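Local atomic coordinates of hydroxyethylphosphonate dioxygenase (Streptomyces albus, PDB entry 6B9R), a protein that probably uses a non-haem iron centre and dioxygen to cleave the carbon-carbon bond of 2-hydroxyethylphosphonate, yielding hydroxymethylphosphonate. Residues A[80-92]-A[386-399]. Numbering follows the deposited sequence.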
loop_
_atom_site.group_PDB
_atom_site.type_symbol
_atom_site.label_atom_id
_atom_site.label_comp_id
_atom_site.label_asym_id
_atom_site.label_seq_id
_atom_site.Cartn_x
_atom_site.Cartn_y
_atom_site.Cartn_z
ATOM N N ASN A 80 4.609 12.039 14.394
ATOM C CA ASN A 80 6.030 12.128 14.097
ATOM C C ASN A 80 6.739 12.091 15.442
ATOM O O ASN A 80 6.629 13.039 16.228
ATOM C CB ASN A 80 6.366 13.403 13.322
ATOM C CG ASN A 80 7.850 13.471 12.931
ATOM O OD1 ASN A 80 8.719 13.002 13.661
ATOM N ND2 ASN A 80 8.133 14.037 11.769
ATOM N N ASP A 81 7.422 10.985 15.727
ATOM C CA ASP A 81 8.230 10.879 16.936
ATOM C C ASP A 81 9.721 10.784 16.616
ATOM O O ASP A 81 10.508 10.429 17.493
ATOM C CB ASP A 81 7.765 9.689 17.792
ATOM C CG ASP A 81 7.801 8.367 17.048
ATOM O OD1 ASP A 81 8.559 8.260 16.066
ATOM O OD2 ASP A 81 7.068 7.432 17.447
ATOM N N THR A 82 10.115 11.108 15.380
ATOM C CA THR A 82 11.514 11.121 14.948
ATOM C C THR A 82 11.839 12.478 14.318
ATOM O O THR A 82 12.150 12.571 13.125
ATOM C CB THR A 82 11.769 9.985 13.960
ATOM O OG1 THR A 82 11.092 8.799 14.407
ATOM C CG2 THR A 82 13.255 9.693 13.846
ATOM N N PRO A 83 11.771 13.560 15.102
ATOM C CA PRO A 83 11.842 14.911 14.504
ATOM C C PRO A 83 13.179 15.252 13.872
ATOM O O PRO A 83 13.213 16.122 12.996
ATOM C CB PRO A 83 11.544 15.839 15.691
ATOM C CG PRO A 83 11.948 15.047 16.894
ATOM C CD PRO A 83 11.555 13.620 16.559
ATOM N N GLN A 84 14.276 14.612 14.287
ATOM C CA GLN A 84 15.577 14.820 13.655
ATOM C C GLN A 84 15.867 13.824 12.531
ATOM O O GLN A 84 16.958 13.868 11.946
ATOM C CB GLN A 84 16.684 14.759 14.719
ATOM C CG GLN A 84 16.460 15.774 15.859
ATOM C CD GLN A 84 17.592 15.802 16.870
ATOM O OE1 GLN A 84 18.345 14.841 17.007
ATOM N NE2 GLN A 84 17.721 16.920 17.581
ATOM N N GLY A 85 14.924 12.932 12.206
ATOM C CA GLY A 85 15.091 11.991 11.124
ATOM C C GLY A 85 15.804 10.715 11.528
ATOM O O GLY A 85 15.750 9.718 10.795
ATOM N N LEU A 86 16.467 10.734 12.673
ATOM C CA LEU A 86 17.106 9.579 13.281
ATOM C C LEU A 86 16.905 9.741 14.780
ATOM O O LEU A 86 16.980 10.857 15.298
ATOM C CB LEU A 86 18.603 9.502 12.918
ATOM C CG LEU A 86 19.427 8.265 13.315
ATOM C CD1 LEU A 86 20.581 7.979 12.317
ATOM C CD2 LEU A 86 20.001 8.407 14.733
ATOM N N ARG A 87 16.601 8.649 15.468
ATOM C CA ARG A 87 16.483 8.709 16.919
ATOM C C ARG A 87 17.141 7.482 17.532
ATOM O O ARG A 87 16.978 6.366 17.031
ATOM C CB ARG A 87 15.020 8.805 17.369
ATOM C CG ARG A 87 14.848 8.774 18.881
ATOM C CD ARG A 87 13.394 9.028 19.309
ATOM N NE ARG A 87 12.405 8.576 18.325
ATOM C CZ ARG A 87 11.992 7.319 18.178
ATOM N NH1 ARG A 87 12.482 6.346 18.937
ATOM N NH2 ARG A 87 11.083 7.034 17.257
ATOM N N MET A 88 17.881 7.696 18.615
ATOM C CA MET A 88 18.558 6.619 19.314
ATOM C C MET A 88 17.760 6.221 20.544
ATOM O O MET A 88 17.074 7.043 21.158
ATOM C CB MET A 88 19.978 7.028 19.725
ATOM C CG MET A 88 20.790 7.528 18.554
ATOM S SD MET A 88 22.445 8.101 18.990
ATOM C CE MET A 88 23.047 8.378 17.325
ATOM N N MET A 89 17.874 4.949 20.903
ATOM C CA MET A 89 17.344 4.427 22.150
ATOM C C MET A 89 18.483 3.797 22.940
ATOM O O MET A 89 19.346 3.125 22.366
ATOM C CB MET A 89 16.255 3.401 21.874
ATOM C CG MET A 89 15.581 2.900 23.134
ATOM S SD MET A 89 14.252 1.767 22.731
ATOM C CE MET A 89 13.663 1.426 24.389
ATOM N N ARG A 90 18.500 4.021 24.254
ATOM C CA ARG A 90 19.625 3.613 25.084
ATOM C C ARG A 90 19.341 2.294 25.800
ATOM O O ARG A 90 18.193 1.977 26.127
ATOM C CB ARG A 90 19.957 4.682 26.134
ATOM C CG ARG A 90 20.141 6.094 25.584
ATOM C CD ARG A 90 21.271 6.150 24.575
ATOM N NE ARG A 90 21.431 7.491 24.021
ATOM C CZ ARG A 90 22.292 7.796 23.054
ATOM N NH1 ARG A 90 23.058 6.847 22.537
ATOM N NH2 ARG A 90 22.376 9.042 22.600
ATOM N N VAL A 91 20.416 1.556 26.078
ATOM C CA VAL A 91 20.384 0.336 26.879
ATOM C C VAL A 91 19.523 0.497 28.120
ATOM O O VAL A 91 18.701 -0.372 28.433
ATOM C CB VAL A 91 21.806 -0.079 27.297
ATOM C CG1 VAL A 91 21.752 -1.185 28.342
ATOM C CG2 VAL A 91 22.581 -0.523 26.108
ATOM N N LYS A 92 19.725 1.605 28.845
ATOM C CA LYS A 92 18.947 1.854 30.055
ATOM C C LYS A 92 17.452 1.858 29.764
ATOM O O LYS A 92 16.658 1.318 30.545
ATOM C CB LYS A 92 19.372 3.183 30.682
ATOM C CG LYS A 92 18.579 3.587 31.911
ATOM N N TYR A 386 23.333 16.684 12.264
ATOM C CA TYR A 386 23.276 16.183 13.628
ATOM C C TYR A 386 24.369 15.141 13.817
ATOM O O TYR A 386 24.932 14.622 12.850
ATOM C CB TYR A 386 21.912 15.554 13.951
ATOM C CG TYR A 386 20.706 16.430 13.699
ATOM C CD1 TYR A 386 20.085 16.453 12.459
ATOM C CD2 TYR A 386 20.155 17.197 14.721
ATOM C CE1 TYR A 386 18.958 17.239 12.237
ATOM C CE2 TYR A 386 19.039 17.989 14.506
ATOM C CZ TYR A 386 18.446 18.002 13.269
ATOM O OH TYR A 386 17.335 18.783 13.061
ATOM N N ASP A 387 24.674 14.841 15.078
ATOM C CA ASP A 387 25.618 13.781 15.391
ATOM C C ASP A 387 25.209 13.126 16.699
ATOM O O ASP A 387 24.552 13.739 17.543
ATOM C CB ASP A 387 27.053 14.309 15.484
ATOM C CG ASP A 387 27.181 15.467 16.446
ATOM O OD1 ASP A 387 27.106 15.240 17.671
ATOM O OD2 ASP A 387 27.348 16.612 15.977
ATOM N N GLY A 388 25.599 11.869 16.858
ATOM C CA GLY A 388 25.294 11.154 18.082
ATOM C C GLY A 388 26.189 9.944 18.168
ATOM O O GLY A 388 26.912 9.612 17.227
ATOM N N ARG A 389 26.135 9.279 19.317
ATOM C CA ARG A 389 26.976 8.111 19.547
ATOM C C ARG A 389 26.146 6.991 20.143
ATOM O O ARG A 389 25.501 7.179 21.178
ATOM C CB ARG A 389 28.143 8.443 20.468
ATOM C CG ARG A 389 29.265 7.435 20.324
ATOM C CD ARG A 389 30.460 7.851 21.143
ATOM N NE ARG A 389 30.320 7.385 22.515
ATOM C CZ ARG A 389 31.338 7.276 23.358
ATOM N NH1 ARG A 389 32.553 7.611 22.954
ATOM N NH2 ARG A 389 31.142 6.829 24.589
ATOM N N LEU A 390 26.164 5.831 19.490
ATOM C CA LEU A 390 25.480 4.644 19.978
ATOM C C LEU A 390 26.488 3.794 20.738
ATOM O O LEU A 390 27.490 3.376 20.167
ATOM C CB LEU A 390 24.886 3.845 18.824
ATOM C CG LEU A 390 23.771 4.538 18.045
ATOM C CD1 LEU A 390 23.631 3.943 16.643
ATOM C CD2 LEU A 390 22.485 4.370 18.821
ATOM N N GLU A 391 26.222 3.544 22.018
ATOM C CA GLU A 391 27.027 2.617 22.789
ATOM C C GLU A 391 26.579 1.192 22.491
ATOM O O GLU A 391 25.505 0.981 21.922
ATOM C CB GLU A 391 26.892 2.905 24.282
ATOM C CG GLU A 391 26.763 4.377 24.629
ATOM C CD GLU A 391 28.054 5.130 24.459
ATOM O OE1 GLU A 391 29.114 4.554 24.773
ATOM O OE2 GLU A 391 28.011 6.296 24.009
ATOM N N PRO A 392 27.390 0.195 22.847
ATOM C CA PRO A 392 26.946 -1.200 22.700
ATOM C C PRO A 392 25.598 -1.440 23.361
ATOM O O PRO A 392 25.364 -1.051 24.511
ATOM C CB PRO A 392 28.062 -1.997 23.383
ATOM C CG PRO A 392 29.293 -1.129 23.211
ATOM C CD PRO A 392 28.804 0.299 23.269
ATOM N N GLY A 393 24.696 -2.075 22.615
ATOM C CA GLY A 393 23.350 -2.328 23.078
ATOM C C GLY A 393 22.368 -1.208 22.819
ATOM O O GLY A 393 21.165 -1.412 23.020
ATOM N N ASP A 394 22.845 -0.027 22.419
ATOM C CA ASP A 394 21.961 1.041 21.962
ATOM C C ASP A 394 21.398 0.696 20.582
ATOM O O ASP A 394 21.959 -0.112 19.836
ATOM C CB ASP A 394 22.709 2.380 21.872
ATOM C CG ASP A 394 23.007 3.011 23.226
ATOM O OD1 ASP A 394 22.593 2.471 24.270
ATOM O OD2 ASP A 394 23.669 4.073 23.231
ATOM N N SER A 395 20.276 1.324 20.232
ATOM C CA SER A 395 19.682 1.095 18.924
ATOM C C SER A 395 19.240 2.431 18.337
ATOM O O SER A 395 19.228 3.463 19.017
ATOM C CB SER A 395 18.508 0.101 19.007
ATOM O OG SER A 395 17.610 0.467 20.056
ATOM N N ALA A 396 18.893 2.419 17.053
ATOM C CA ALA A 396 18.423 3.648 16.426
ATOM C C ALA A 396 17.398 3.320 15.354
ATOM O O ALA A 396 17.403 2.235 14.765
ATOM C CB ALA A 396 19.573 4.460 15.816
ATOM N N TYR A 397 16.513 4.281 15.119
ATOM C CA TYR A 397 15.545 4.234 14.040
ATOM C C TYR A 397 15.827 5.390 13.088
ATOM O O TYR A 397 16.105 6.507 13.539
ATOM C CB TYR A 397 14.113 4.330 14.576
ATOM C CG TYR A 397 13.171 4.654 13.466
ATOM C CD1 TYR A 397 12.892 3.713 12.480
ATOM C CD2 TYR A 397 12.599 5.914 13.365
ATOM C CE1 TYR A 397 12.050 4.010 11.436
ATOM C CE2 TYR A 397 11.748 6.223 12.321
ATOM C CZ TYR A 397 11.475 5.268 11.364
ATOM O OH TYR A 397 10.642 5.579 10.316
ATOM N N VAL A 398 15.767 5.122 11.776
ATOM C CA VAL A 398 16.054 6.105 10.734
ATOM C C VAL A 398 14.916 6.103 9.720
ATOM O O VAL A 398 14.540 5.039 9.216
ATOM C CB VAL A 398 17.386 5.808 10.015
ATOM C CG1 VAL A 398 17.860 7.040 9.234
ATOM C CG2 VAL A 398 18.472 5.307 11.004
ATOM N N ILE A 399 14.373 7.284 9.417
ATOM C CA ILE A 399 13.316 7.395 8.407
ATOM C C ILE A 399 13.933 7.252 7.021
ATOM O O ILE A 399 15.157 7.427 6.861
ATOM C CB ILE A 399 12.537 8.724 8.516
ATOM C CG1 ILE A 399 13.398 9.919 8.071
ATOM C CG2 ILE A 399 11.950 8.885 9.913
ATOM C CD1 ILE A 399 12.592 11.266 7.967
HETATM O O HOH W 1 24.900 10.637 21.529
#
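Strand 86-89 pairs antiparallel with strand 395-398, their axes 4.5 Å apart, through two-way backbone hydrogen bonds at Arg-87/Tyr-397 and Met-89/Ser-395, with Ile-399 N to Gly-85 O (3.1 Å) extending the register. Strand 86-89 thereby forms, within this chain, one margin of the antiparallel sheet that continues through strand 364-369. On the face carrying Leu-86 and Met-88, Leu-86 CD1 meets Val-398 CG2 of the neighbouring strand at 3.6 Å, a contact within the sheet. Met-88 instead joins the cupin-like layers: its extended chain runs across Leu-390 CD2 until CE lies against the backbone of Gly-388, both on strand 384-390 of a different sheet. At the opposite end, before the strand, Gln-84 lays its CB over the face of the Tyr-386 ring, 4.0 Å from the centroid, and its amide is turned 34° from the ring plane. On the other face, Thr-82 OG1, which hydrogen-bonds Gln-119, comes to the edge of the Tyr-397 ring, whose hydroxyl bonds to His-364.

Polar contacts gather at the turn 391-394. Asp-394 OD1 accepts from Val-91 N (3.0 Å) at the start of helix 91-96. Its OD2 is gripped from opposite faces of the carboxylate, by Arg-90 NH1 at 2.9 Å in a salt bridge and by Glu-391 N. A bend at chi2 (-60°) folds Arg-90 back so that NH1 also reaches Arg-389 O at 2.8 Å, with Met-88 CB beneath one guanidinium face; a water links NH2 to Arg-389 N. An asparagine at Asp-394 would probably leave the Arg-90 guanidinium without its direct salt-bridge partner and disturb the grip on either Val-91 N or Glu-391 N. One carboxylate thus ties turn, arginine and helix start together, and its charge is probably balanced by both the guanidinium and the helix N-terminus.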